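Local coordinates for protein Plm1 (Streptomyces sp. HK803, PDB 4HXY) that probably reduces the beta-keto group of a polyketide intermediate with NADPH, as the ketoreductase of the first module of phoslactomycin biosynthesis, at residues 5-10 / 392-397. Residues are numbered along the deposited sequence; the frame is centred on the assembly and turned at random.
Sequences TGWFSE and LQAMEQ
W7 and A394 meet where the start of strand 6-14 runs past helix 388-400, and the backbones do not approach closely: the nearest CA atoms, those of T5 and A394, are 8.0 Å from each other. The indole of W7 bridges the distance. With CB pointing toward the helix and CG anti to the carbonyl carbon (chi1 -75°), it brings the CZ2-CH2 side of its six-membered ring to the helix. There CZ2 packs on the methyl CB of A394 at 3.7 Å, while CH2 comes to 3.5 Å from the backbone O of A394, an oxygen that sits at the ring's edge, near its plane. Q397, one turn further along, brings CB and its amide up to the same ring atoms; OE1 approaches obliquely, 3.8 Å from W7 CZ2, with the amide plane turned 70° from the indole. A water in the indole plane joins the two polar ends, accepting from W7 NE1 at 2.9 Å and donating to Q397 OE1 at 2.6 Å, while Q397 NE2 bonds to the carbonyl of P179. T5 adds a looser touch, CG2 to A394 CB at 4.4 Å. A leucine in place of W7, lacking NE1, would probably cost the water its bridge to Q397 and leave the A394 methyl less well packed. Around this contact, A178, P179 and P407 also touch the W7 side chain, and V409 of strand 408-412 meets T5, W7 and A394. Strand 6-14 pairs antiparallel with strands 167-175 and 408-412; the latter runs parallel to strand 357-361 of the NADPH-binding Rossmann half, whose helix 198-210 packs against L392 and M395.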
loop_
_atom_site.group_PDB
_atom_site.type_symbol
_atom_site.label_atom_id
_atom_site.label_comp_id
_atom_site.label_asym_id
_atom_site.label_seq_id
_atom_site.Cartn_x
_atom_site.Cartn_y
_atom_site.Cartn_z
ATOM N N THR A 5 19.290 -7.465 -6.542
ATOM C CA THR A 5 18.124 -6.838 -5.945
ATOM C C THR A 5 17.341 -6.134 -7.019
ATOM O O THR A 5 17.877 -5.258 -7.701
ATOM C CB THR A 5 18.513 -5.837 -4.842
ATOM O OG1 THR A 5 19.270 -6.525 -3.833
ATOM C CG2 THR A 5 17.255 -5.222 -4.202
ATOM N N GLY A 6 16.069 -6.497 -7.164
ATOM C CA GLY A 6 15.206 -5.844 -8.140
ATOM C C GLY A 6 14.624 -4.551 -7.596
ATOM O O GLY A 6 14.146 -4.513 -6.445
ATOM N N TRP A 7 14.671 -3.506 -8.425
ATOM C CA TRP A 7 14.081 -2.198 -8.130
ATOM C C TRP A 7 13.018 -1.926 -9.169
ATOM O O TRP A 7 13.263 -2.041 -10.380
ATOM C CB TRP A 7 15.114 -1.086 -8.156
ATOM C CG TRP A 7 15.987 -1.082 -6.970
ATOM C CD1 TRP A 7 16.995 -1.958 -6.687
ATOM C CD2 TRP A 7 15.961 -0.142 -5.892
ATOM N NE1 TRP A 7 17.598 -1.618 -5.486
ATOM C CE2 TRP A 7 16.974 -0.515 -4.982
ATOM C CE3 TRP A 7 15.188 0.972 -5.609
ATOM C CZ2 TRP A 7 17.229 0.211 -3.818
ATOM C CZ3 TRP A 7 15.421 1.672 -4.436
ATOM C CH2 TRP A 7 16.434 1.286 -3.562
ATOM N N PHE A 8 11.819 -1.603 -8.694
ATOM C CA PHE A 8 10.700 -1.357 -9.577
ATOM C C PHE A 8 9.916 -0.140 -9.121
ATOM O O PHE A 8 10.101 0.359 -8.004
ATOM C CB PHE A 8 9.766 -2.589 -9.645
ATOM C CG PHE A 8 10.494 -3.894 -9.743
ATOM C CD1 PHE A 8 10.849 -4.593 -8.605
ATOM C CD2 PHE A 8 10.830 -4.410 -10.976
ATOM C CE1 PHE A 8 11.518 -5.808 -8.695
ATOM C CE2 PHE A 8 11.507 -5.617 -11.089
ATOM C CZ PHE A 8 11.854 -6.321 -9.940
ATOM N N SER A 9 9.066 0.350 -10.023
ATOM C CA SER A 9 8.183 1.471 -9.743
ATOM C C SER A 9 6.879 1.326 -10.518
ATOM O O SER A 9 6.871 0.802 -11.612
ATOM C CB SER A 9 8.844 2.777 -10.161
ATOM O OG SER A 9 8.080 3.886 -9.716
ATOM N N GLU A 10 5.808 1.850 -9.949
ATOM C CA GLU A 10 4.592 2.127 -10.685
ATOM C C GLU A 10 4.861 3.161 -11.776
ATOM O O GLU A 10 5.624 4.122 -11.578
ATOM C CB GLU A 10 3.529 2.672 -9.725
ATOM C CG GLU A 10 2.200 2.948 -10.368
ATOM C CD GLU A 10 1.280 3.783 -9.489
ATOM O OE1 GLU A 10 0.341 3.210 -8.917
ATOM O OE2 GLU A 10 1.497 5.012 -9.377
ATOM N N LEU A 392 19.032 -4.212 3.743
ATOM C CA LEU A 392 19.439 -3.023 4.477
ATOM C C LEU A 392 20.175 -2.031 3.572
ATOM O O LEU A 392 20.040 -0.802 3.741
ATOM C CB LEU A 392 20.285 -3.422 5.697
ATOM C CG LEU A 392 19.501 -4.064 6.842
ATOM C CD1 LEU A 392 20.463 -4.666 7.887
ATOM C CD2 LEU A 392 18.532 -3.081 7.499
ATOM N N GLN A 393 20.969 -2.531 2.632
ATOM C CA GLN A 393 21.641 -1.648 1.688
ATOM C C GLN A 393 20.608 -0.950 0.814
ATOM O O GLN A 393 20.681 0.263 0.604
ATOM C CB GLN A 393 22.646 -2.397 0.823
ATOM C CG GLN A 393 23.299 -1.516 -0.228
ATOM C CD GLN A 393 24.233 -0.489 0.364
ATOM O OE1 GLN A 393 25.337 -0.821 0.806
ATOM N NE2 GLN A 393 23.805 0.773 0.368
ATOM N N ALA A 394 19.605 -1.696 0.354
ATOM C CA ALA A 394 18.555 -1.087 -0.456
ATOM C C ALA A 394 17.758 -0.068 0.339
ATOM O O ALA A 394 17.340 0.949 -0.198
ATOM C CB ALA A 394 17.629 -2.177 -1.048
ATOM N N MET A 395 17.555 -0.332 1.634
ATOM C CA MET A 395 16.905 0.642 2.510
ATOM C C MET A 395 17.658 1.975 2.537
ATOM O O MET A 395 17.059 3.026 2.375
ATOM C CB MET A 395 16.762 0.093 3.924
ATOM C CG MET A 395 16.069 1.068 4.863
ATOM S SD MET A 395 16.149 0.520 6.577
ATOM C CE MET A 395 17.889 0.826 6.917
ATOM N N GLU A 396 18.967 1.910 2.736
ATOM C CA GLU A 396 19.821 3.106 2.723
ATOM C C GLU A 396 19.718 3.846 1.390
ATOM O O GLU A 396 19.570 5.061 1.353
ATOM C CB GLU A 396 21.269 2.694 3.002
ATOM C CG GLU A 396 22.305 3.723 2.686
ATOM C CD GLU A 396 23.706 3.284 3.123
ATOM O OE1 GLU A 396 24.526 2.886 2.238
ATOM O OE2 GLU A 396 23.960 3.325 4.356
ATOM N N GLN A 397 19.755 3.094 0.296
ATOM C CA GLN A 397 19.634 3.669 -1.039
ATOM C C GLN A 397 18.295 4.394 -1.230
ATOM O O GLN A 397 18.249 5.480 -1.796
ATOM C CB GLN A 397 19.797 2.581 -2.100
ATOM C CG GLN A 397 21.194 2.028 -2.235
ATOM C CD GLN A 397 21.242 0.842 -3.182
ATOM O OE1 GLN A 397 20.868 -0.255 -2.820
ATOM N NE2 GLN A 397 21.655 1.083 -4.427
HETATM O O HOH W 1 20.027 -2.427 -4.039
#